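Local coordinates for UPF0201 protein MJ1564 (Methanocaldococcus jannaschii DSM 2661, PDB 2PZZ), which is of unknown function, belongs to an archaeal family whose fold resembles that of RNA-binding proteins, and probably does not itself bind RNA, at residues 5-10 and 103-108; 62-67 and 122-127; 81-86 and 96-101. One frame throughout, in Å; residues are numbered along the deposited sequence.

In the fold
The chain opens with strand 3-10, which takes the middle place of a five-stranded antiparallel sheet, between strands 42-48 and 104-109. Contact 1 pairs it with strand 104-109 and so closes a loop of about ninety residues. Within that loop, contact 3 closes a shorter one, folding residues 96-101 back onto the end of strand 79-84. Contact 2 starts at helix 64-73, inside the loop of contact 1, and ends at residues 122-127, beyond it; the two therefore cross, while contact 3 nests inside both. Neighbouring strands 79-84 and 104-109 join contacts 1 and 3, Phe96 lies against Ala67 of contact 2, and Ile108 meets Ile123.

Contact 1. Residues 5-10 and 103-108; sequences IIKAKV and GIFVKI
Ile6 and Val106 face each other as a non-hydrogen-bonded pair at the centre of an antiparallel beta sheet, where strand 3-10 runs beside strand 104-109. The flanking pairs, Ile5 with Lys107 and Lys7 with Phe105, are hydrogen-bonded, each by two backbone bonds; the shortest joins Ile5 N to Lys107 O at 2.7 Å. Ile6 stands on the helix-covered face, and its two branches part at CB. CG2, anti to the backbone N, reaches Ile104 CG2 at 3.6 Å, whereas CG1, beside that N (chi1 -64°), turns the tip the other way. There CD1 presses between the two methyls of Val106, 3.6 Å from Val106 CG1 and a tight 3.3 Å from Val106 CG2. Phe27 covers both side chains, and Ala8, on the same face, packs under helix 16-26. Ile5, Lys7, Phe105 and Lys107 occupy the other, partly exposed face. Lys7 is extended, its CD beside the edge of the Phe105 ring; the ring itself stacks with Tyr83. Past Ala8 and Ile104 the backbones separate, and a water joins Lys9 N to the loop carbonyl Gly103 O: it accepts from Lys9 N at 3.3 Å and donates to Gly103 O at 2.7 Å.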
loop_
_atom_site.group_PDB
_atom_site.type_symbol
_atom_site.label_atom_id
_atom_site.label_comp_id
_atom_site.label_asym_id
_atom_site.label_seq_id
_atom_site.Cartn_x
_atom_site.Cartn_y
_atom_site.Cartn_z
ATOM N N ILE A 5 4.138 8.103 -18.564
ATOM C CA ILE A 5 2.912 7.317 -18.403
ATOM C C ILE A 5 2.825 6.981 -16.913
ATOM O O ILE A 5 3.803 6.552 -16.327
ATOM C CB ILE A 5 2.957 5.985 -19.181
ATOM C CG1 ILE A 5 3.421 6.214 -20.626
ATOM C CG2 ILE A 5 1.581 5.336 -19.145
ATOM C CD1 ILE A 5 2.624 7.247 -21.399
ATOM N N ILE A 6 1.650 7.153 -16.314
ATOM C CA ILE A 6 1.468 6.890 -14.888
ATOM C C ILE A 6 0.295 5.974 -14.583
ATOM O O ILE A 6 -0.786 6.150 -15.131
ATOM C CB ILE A 6 1.244 8.214 -14.119
ATOM C CG1 ILE A 6 2.495 9.070 -14.238
ATOM C CG2 ILE A 6 0.924 7.951 -12.670
ATOM C CD1 ILE A 6 3.745 8.331 -13.857
ATOM N N LYS A 7 0.524 5.008 -13.698
ATOM C CA LYS A 7 -0.515 4.072 -13.272
ATOM C C LYS A 7 -0.354 3.853 -11.772
ATOM O O LYS A 7 0.757 3.698 -11.286
ATOM C CB LYS A 7 -0.364 2.735 -14.011
ATOM C CG LYS A 7 -0.429 2.874 -15.524
ATOM C CD LYS A 7 -0.300 1.526 -16.220
ATOM C CE LYS A 7 -0.372 1.699 -17.737
ATOM N NZ LYS A 7 -0.162 0.423 -18.487
ATOM N N ALA A 8 -1.459 3.851 -11.042
ATOM C CA ALA A 8 -1.408 3.647 -9.596
ATOM C C ALA A 8 -2.677 2.953 -9.173
ATOM O O ALA A 8 -3.772 3.457 -9.420
ATOM C CB ALA A 8 -1.293 4.992 -8.872
ATOM N N LYS A 9 -2.540 1.791 -8.546
ATOM C CA LYS A 9 -3.713 1.053 -8.095
ATOM C C LYS A 9 -4.256 1.755 -6.854
ATOM O O LYS A 9 -3.527 2.460 -6.161
ATOM C CB LYS A 9 -3.347 -0.401 -7.736
ATOM C CG LYS A 9 -2.657 -0.570 -6.372
ATOM C CD LYS A 9 -2.532 -2.048 -5.948
ATOM C CE LYS A 9 -1.600 -2.838 -6.874
ATOM N NZ LYS A 9 -1.268 -4.218 -6.365
ATOM N N VAL A 10 -5.545 1.574 -6.610
ATOM C CA VAL A 10 -6.209 2.117 -5.448
ATOM C C VAL A 10 -6.851 0.899 -4.808
ATOM O O VAL A 10 -7.799 0.327 -5.348
ATOM C CB VAL A 10 -7.330 3.123 -5.800
ATOM C CG1 VAL A 10 -8.127 3.467 -4.526
ATOM C CG2 VAL A 10 -6.738 4.378 -6.396
ATOM N N GLY A 103 2.725 1.362 -4.883
ATOM C CA GLY A 103 3.565 2.385 -5.478
ATOM C C GLY A 103 2.931 2.961 -6.731
ATOM O O GLY A 103 1.830 2.567 -7.130
ATOM N N ILE A 104 3.624 3.920 -7.336
ATOM C CA ILE A 104 3.159 4.571 -8.544
ATOM C C ILE A 104 4.117 4.092 -9.626
ATOM O O ILE A 104 5.316 4.295 -9.526
ATOM C CB ILE A 104 3.244 6.136 -8.441
ATOM C CG1 ILE A 104 2.340 6.658 -7.306
ATOM C CG2 ILE A 104 2.767 6.782 -9.745
ATOM C CD1 ILE A 104 2.833 6.333 -5.936
ATOM N N PHE A 105 3.582 3.433 -10.645
ATOM C CA PHE A 105 4.403 2.924 -11.733
ATOM C C PHE A 105 4.607 4.037 -12.753
ATOM O O PHE A 105 3.640 4.548 -13.302
ATOM C CB PHE A 105 3.700 1.732 -12.385
ATOM C CG PHE A 105 4.437 1.169 -13.558
ATOM C CD1 PHE A 105 5.820 1.032 -13.522
ATOM C CD2 PHE A 105 3.746 0.745 -14.688
ATOM C CE1 PHE A 105 6.515 0.475 -14.602
ATOM C CE2 PHE A 105 4.421 0.186 -15.771
ATOM C CZ PHE A 105 5.814 0.051 -15.729
ATOM N N VAL A 106 5.864 4.388 -13.008
ATOM C CA VAL A 106 6.202 5.472 -13.928
ATOM C C VAL A 106 7.062 5.094 -15.131
ATOM O O VAL A 106 8.142 4.515 -14.984
ATOM C CB VAL A 106 6.966 6.608 -13.202
ATOM C CG1 VAL A 106 7.264 7.731 -14.189
ATOM C CG2 VAL A 106 6.167 7.119 -12.004
ATOM N N LYS A 107 6.602 5.491 -16.313
ATOM C CA LYS A 107 7.318 5.219 -17.557
ATOM C C LYS A 107 7.579 6.518 -18.318
ATOM O O LYS A 107 6.651 7.255 -18.667
ATOM C CB LYS A 107 6.488 4.274 -18.430
ATOM C CG LYS A 107 7.280 3.496 -19.460
ATOM C CD LYS A 107 6.357 2.768 -20.440
ATOM C CE LYS A 107 5.304 1.925 -19.733
ATOM N NZ LYS A 107 5.908 0.765 -19.024
ATOM N N ILE A 108 8.848 6.805 -18.564
ATOM C CA ILE A 108 9.228 8.001 -19.293
ATOM C C ILE A 108 9.637 7.586 -20.705
ATOM O O ILE A 108 10.620 6.861 -20.878
ATOM C CB ILE A 108 10.402 8.700 -18.613
ATOM C CG1 ILE A 108 9.961 9.233 -17.248
ATOM C CG2 ILE A 108 10.927 9.811 -19.510
ATOM C CD1 ILE A 108 11.114 9.715 -16.361
HETATM O O HOH W 1 0.471 0.542 -8.399
#

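Contact 2. Residues 62-67 and 122-127; sequences SILDAA and DIAPRT
Leu64, in the first turn of helix 64-73, packs against the chain as it leaves helix 116-123 at Ala124, and its two methyls divide the work. CD2 lies 4.0 Å from Pro125 CD, at the start of the exit segment, while CD1 meets Thr127 CG2 at 3.8 Å, the two side chains crossing at about a right angle. With CG beside the backbone N (chi1 -70°), the fork is spread along this segment, CD2 at its start and CD1 further on. The close-packed part lies deeper, where the small Ala124 lets the backbones approach: Leu64 and Ala124 have their CA atoms 5.1 Å apart, and Ala124 CB touches both Ala67 CB and Leu64 O, each at 3.8 Å. Leu58 of helix 52-60 and Ile132 add to the apolar surroundings of Leu64. Toward solvent the contact thins out. Thr127 is partly exposed and gives just its methyl, and Arg126 turns away, with a weak, long ion pair to Glu72. Two arginines hold this exit by its carbonyls: Arg59 bonds Ile123 O and Arg68 bonds Ala124 O. The result is a helix N-terminus packed against the chain leaving another helix, here joining helix 64-73 to the C-terminal tail after helix 116-123.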
loop_
_atom_site.group_PDB
_atom_site.type_symbol
_atom_site.label_atom_id
_atom_site.label_comp_id
_atom_site.label_asym_id
_atom_site.label_seq_id
_atom_site.Cartn_x
_atom_site.Cartn_y
_atom_site.Cartn_z
ATOM N N SER A 62 18.028 15.994 -2.361
ATOM C CA SER A 62 19.413 15.611 -2.567
ATOM C C SER A 62 19.564 14.092 -2.763
ATOM O O SER A 62 20.423 13.462 -2.140
ATOM C CB SER A 62 20.261 16.081 -1.370
ATOM O OG SER A 62 21.628 15.737 -1.524
ATOM N N ILE A 63 18.733 13.507 -3.630
ATOM C CA ILE A 63 18.810 12.069 -3.902
ATOM C C ILE A 63 19.051 11.780 -5.387
ATOM O O ILE A 63 18.560 10.787 -5.938
ATOM C CB ILE A 63 17.527 11.323 -3.455
ATOM C CG1 ILE A 63 16.306 11.925 -4.152
ATOM C CG2 ILE A 63 17.386 11.378 -1.919
ATOM C CD1 ILE A 63 15.007 11.268 -3.768
ATOM N N LEU A 64 19.811 12.660 -6.028
ATOM C CA LEU A 64 20.139 12.507 -7.440
ATOM C C LEU A 64 20.864 11.190 -7.731
ATOM O O LEU A 64 20.601 10.527 -8.739
ATOM C CB LEU A 64 21.019 13.672 -7.887
ATOM C CG LEU A 64 20.332 15.036 -7.973
ATOM C CD1 LEU A 64 21.337 16.093 -8.393
ATOM C CD2 LEU A 64 19.205 14.968 -8.982
ATOM N N ASP A 65 21.776 10.820 -6.838
ATOM C CA ASP A 65 22.562 9.606 -7.002
ATOM C C ASP A 65 21.692 8.369 -7.050
ATOM O O ASP A 65 21.959 7.444 -7.821
ATOM C CB ASP A 65 23.579 9.487 -5.866
ATOM C CG ASP A 65 23.054 10.050 -4.554
ATOM O OD1 ASP A 65 22.748 11.268 -4.503
ATOM O OD2 ASP A 65 22.945 9.282 -3.575
ATOM N N ALA A 66 20.648 8.352 -6.225
ATOM C CA ALA A 66 19.746 7.214 -6.180
ATOM C C ALA A 66 18.880 7.196 -7.437
ATOM O O ALA A 66 18.701 6.156 -8.063
ATOM C CB ALA A 66 18.866 7.287 -4.933
ATOM N N ALA A 67 18.343 8.356 -7.799
ATOM C CA ALA A 67 17.490 8.462 -8.972
ATOM C C ALA A 67 18.223 8.021 -10.237
ATOM O O ALA A 67 17.672 7.280 -11.044
ATOM C CB ALA A 67 16.982 9.893 -9.123
ATOM N N ASP A 122 19.704 14.565 -17.718
ATOM C CA ASP A 122 19.045 15.837 -17.495
ATOM C C ASP A 122 18.200 15.811 -16.220
ATOM O O ASP A 122 18.156 16.793 -15.473
ATOM C CB ASP A 122 18.171 16.148 -18.709
ATOM C CG ASP A 122 17.511 17.497 -18.623
ATOM O OD1 ASP A 122 16.538 17.634 -17.860
ATOM O OD2 ASP A 122 17.971 18.425 -19.320
ATOM N N ILE A 123 17.537 14.682 -15.973
ATOM C CA ILE A 123 16.692 14.536 -14.796
ATOM C C ILE A 123 17.504 14.305 -13.526
ATOM O O ILE A 123 17.307 14.995 -12.522
ATOM C CB ILE A 123 15.696 13.369 -14.969
ATOM C CG1 ILE A 123 14.714 13.703 -16.098
ATOM C CG2 ILE A 123 14.927 13.123 -13.664
ATOM C CD1 ILE A 123 13.695 12.589 -16.395
ATOM N N ALA A 124 18.408 13.330 -13.579
ATOM C CA ALA A 124 19.254 12.978 -12.448
ATOM C C ALA A 124 20.726 12.989 -12.861
ATOM O O ALA A 124 21.308 11.945 -13.170
ATOM C CB ALA A 124 18.861 11.592 -11.909
ATOM N N PRO A 125 21.345 14.182 -12.873
ATOM C CA PRO A 125 22.749 14.379 -13.239
ATOM C C PRO A 125 23.691 13.834 -12.173
ATOM O O PRO A 125 23.379 13.887 -10.975
ATOM C CB PRO A 125 22.877 15.901 -13.336
ATOM C CG PRO A 125 21.476 16.377 -13.523
ATOM C CD PRO A 125 20.693 15.480 -12.634
ATOM N N ARG A 126 24.844 13.331 -12.605
ATOM C CA ARG A 126 25.834 12.825 -11.667
ATOM C C ARG A 126 26.260 13.972 -10.756
ATOM O O ARG A 126 25.952 15.135 -11.034
ATOM C CB ARG A 126 27.061 12.291 -12.413
ATOM C CG ARG A 126 26.775 11.067 -13.259
ATOM C CD ARG A 126 28.053 10.382 -13.706
ATOM N NE ARG A 126 27.775 9.083 -14.317
ATOM C CZ ARG A 126 27.063 8.116 -13.739
ATOM N NH1 ARG A 126 26.547 8.292 -12.528
ATOM N NH2 ARG A 126 26.856 6.973 -14.377
ATOM N N THR A 127 26.949 13.643 -9.664
ATOM C CA THR A 127 27.430 14.662 -8.731
ATOM C C THR A 127 28.771 14.267 -8.116
ATOM O O THR A 127 29.217 13.121 -8.228
ATOM C CB THR A 127 26.439 14.922 -7.562
ATOM O OG1 THR A 127 26.351 13.758 -6.731
ATOM C CG2 THR A 127 25.057 15.272 -8.090
#

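Contact 3. Residues 81-86 and 96-101; sequences KFYLNK and FDIDTH
The end of strand 79-84 and the N-cap of the short helix 86-90 are clasped by the loop 96-101 that leads into strand 104-109. At the strand end, Phe96 and Phe82 form an offset edge-to-face pair: Phe96 directs its edge toward the face of Phe82, with centroids 5.7 Å apart and planes at 82°. Leu84 lies alongside Phe96, its CD2 3.7 Å from Phe96 CE1. Across the strand Ile98 CG1 comes obliquely to the root of the Tyr83 side chain, 3.6 Å from Tyr83 CB.

The polar half centres on the helix start. Asn85 is the N-cap, its OD1 accepting from the backbone N of Gln87 and Ala88, while its ND2 makes a weak bond to Asp97 OD2. Asp99 adds a carboxylate beside the same helix start, where the N-terminal end of the helix would probably favour its negative charge. Its CG sits between the backbone N and the carbonyl carbon (chi1 60°), and each oxygen takes a backbone N-H from above the carboxylate plane. Asp99 OD1 receives Lys86 N at 2.8 Å; Asp99 OD2 receives His101 N at 2.9 Å, closing an Asx turn. These two bonds tie the helix start to the loop and fix the carboxylate's rotation. Lys86, buried and bent midway along its chain, carries its ammonium to several acceptors: a salt bridge to Glu14 of the same chain, Lys9 O on the central strand, and the loop. The second subunit packs here too, with its Thr13 on Lys86. In the loop bond, Lys86 NZ approaches His101 O at 2.7 Å from above the carbonyl plane, 45° out of it.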
loop_
_atom_site.group_PDB
_atom_site.type_symbol
_atom_site.label_atom_id
_atom_site.label_comp_id
_atom_site.label_asym_id
_atom_site.label_seq_id
_atom_site.Cartn_x
_atom_site.Cartn_y
_atom_site.Cartn_z
ATOM N N LYS A 81 11.712 3.031 -16.725
ATOM C CA LYS A 81 10.560 2.906 -15.844
ATOM C C LYS A 81 11.041 2.704 -14.420
ATOM O O LYS A 81 12.203 2.376 -14.194
ATOM C CB LYS A 81 9.693 1.727 -16.283
ATOM C CG LYS A 81 10.420 0.399 -16.274
ATOM C CD LYS A 81 9.651 -0.661 -17.060
ATOM C CE LYS A 81 10.387 -1.999 -17.046
ATOM N NZ LYS A 81 9.766 -2.988 -17.981
ATOM N N PHE A 82 10.146 2.933 -13.465
ATOM C CA PHE A 82 10.466 2.787 -12.053
ATOM C C PHE A 82 9.195 3.016 -11.268
ATOM O O PHE A 82 8.164 3.410 -11.825
ATOM C CB PHE A 82 11.539 3.808 -11.646
ATOM C CG PHE A 82 11.144 5.236 -11.920
ATOM C CD1 PHE A 82 10.435 5.974 -10.970
ATOM C CD2 PHE A 82 11.445 5.831 -13.145
ATOM C CE1 PHE A 82 10.028 7.285 -11.231
ATOM C CE2 PHE A 82 11.040 7.149 -13.421
ATOM C CZ PHE A 82 10.329 7.876 -12.459
ATOM N N TYR A 83 9.271 2.767 -9.972
ATOM C CA TYR A 83 8.128 2.938 -9.095
ATOM C C TYR A 83 8.421 4.019 -8.076
ATOM O O TYR A 83 9.575 4.318 -7.806
ATOM C CB TYR A 83 7.822 1.632 -8.363
ATOM C CG TYR A 83 7.192 0.576 -9.237
ATOM C CD1 TYR A 83 7.961 -0.201 -10.102
ATOM C CD2 TYR A 83 5.819 0.366 -9.210
ATOM C CE1 TYR A 83 7.370 -1.166 -10.919
ATOM C CE2 TYR A 83 5.218 -0.594 -10.019
ATOM C CZ TYR A 83 6.001 -1.355 -10.868
ATOM O OH TYR A 83 5.401 -2.305 -11.656
ATOM N N LEU A 84 7.368 4.625 -7.538
ATOM C CA LEU A 84 7.520 5.653 -6.517
ATOM C C LEU A 84 6.699 5.204 -5.329
ATOM O O LEU A 84 5.604 4.635 -5.488
ATOM C CB LEU A 84 7.010 7.009 -7.003
ATOM C CG LEU A 84 7.830 7.692 -8.101
ATOM C CD1 LEU A 84 7.199 9.036 -8.452
ATOM C CD2 LEU A 84 9.261 7.879 -7.631
ATOM N N ASN A 85 7.225 5.444 -4.136
ATOM C CA ASN A 85 6.502 5.065 -2.933
ATOM C C ASN A 85 5.271 5.959 -2.868
ATOM O O ASN A 85 5.367 7.183 -2.963
ATOM C CB ASN A 85 7.366 5.286 -1.706
ATOM C CG ASN A 85 6.690 4.810 -0.450
ATOM O OD1 ASN A 85 5.546 5.192 -0.156
ATOM N ND2 ASN A 85 7.380 3.959 0.297
ATOM N N LYS A 86 4.114 5.340 -2.716
ATOM C CA LYS A 86 2.849 6.053 -2.675
ATOM C C LYS A 86 2.670 6.879 -1.399
ATOM O O LYS A 86 2.057 7.954 -1.432
ATOM C CB LYS A 86 1.712 5.030 -2.832
ATOM C CG LYS A 86 0.424 5.572 -3.382
ATOM C CD LYS A 86 -0.313 4.531 -4.238
ATOM C CE LYS A 86 -0.519 3.219 -3.509
ATOM N NZ LYS A 86 -1.629 2.407 -4.101
ATOM N N PHE A 96 11.922 5.709 -4.095
ATOM C CA PHE A 96 11.853 4.630 -5.080
ATOM C C PHE A 96 11.459 3.205 -4.652
ATOM O O PHE A 96 11.404 2.299 -5.485
ATOM C CB PHE A 96 13.175 4.596 -5.841
ATOM C CG PHE A 96 13.450 5.855 -6.598
ATOM C CD1 PHE A 96 12.651 6.216 -7.687
ATOM C CD2 PHE A 96 14.476 6.708 -6.206
ATOM C CE1 PHE A 96 12.872 7.416 -8.376
ATOM C CE2 PHE A 96 14.702 7.901 -6.889
ATOM C CZ PHE A 96 13.895 8.252 -7.977
ATOM N N ASP A 97 11.173 2.996 -3.376
ATOM C CA ASP A 97 10.765 1.669 -2.917
ATOM C C ASP A 97 9.245 1.531 -3.041
ATOM O O ASP A 97 8.510 2.458 -2.704
ATOM C CB ASP A 97 11.178 1.482 -1.462
ATOM C CG ASP A 97 10.541 2.507 -0.552
ATOM O OD1 ASP A 97 10.521 3.694 -0.940
ATOM O OD2 ASP A 97 10.066 2.132 0.542
ATOM N N ILE A 98 8.768 0.392 -3.536
ATOM C CA ILE A 98 7.329 0.191 -3.665
ATOM C C ILE A 98 6.745 0.028 -2.264
ATOM O O ILE A 98 7.204 -0.815 -1.492
ATOM C CB ILE A 98 6.970 -1.094 -4.484
ATOM C CG1 ILE A 98 7.460 -0.981 -5.932
ATOM C CG2 ILE A 98 5.466 -1.310 -4.479
ATOM C CD1 ILE A 98 8.908 -1.364 -6.121
ATOM N N ASP A 99 5.745 0.836 -1.929
ATOM C CA ASP A 99 5.120 0.734 -0.614
ATOM C C ASP A 99 4.212 -0.493 -0.572
ATOM O O ASP A 99 3.983 -1.148 -1.596
ATOM C CB ASP A 99 4.300 1.990 -0.297
ATOM C CG ASP A 99 3.190 2.228 -1.296
ATOM O OD1 ASP A 99 3.502 2.604 -2.448
ATOM O OD2 ASP A 99 2.009 2.035 -0.929
ATOM N N THR A 100 3.700 -0.799 0.618
ATOM C CA THR A 100 2.817 -1.947 0.810
ATOM C C THR A 100 1.603 -1.894 -0.117
ATOM O O THR A 100 0.993 -2.925 -0.426
ATOM C CB THR A 100 2.295 -2.009 2.269
ATOM O OG1 THR A 100 3.402 -2.094 3.177
ATOM C CG2 THR A 100 1.401 -3.215 2.464
ATOM N N HIS A 101 1.249 -0.690 -0.561
ATOM C CA HIS A 101 0.085 -0.537 -1.420
ATOM C C HIS A 101 0.303 -0.452 -2.934
ATOM O O HIS A 101 -0.595 -0.048 -3.662
ATOM C CB HIS A 101 -0.760 0.639 -0.918
ATOM C CG HIS A 101 -1.462 0.354 0.374
ATOM N ND1 HIS A 101 -0.824 -0.210 1.457
ATOM C CD2 HIS A 101 -2.748 0.535 0.751
ATOM C CE1 HIS A 101 -1.687 -0.367 2.445
ATOM N NE2 HIS A 101 -2.861 0.078 2.043
#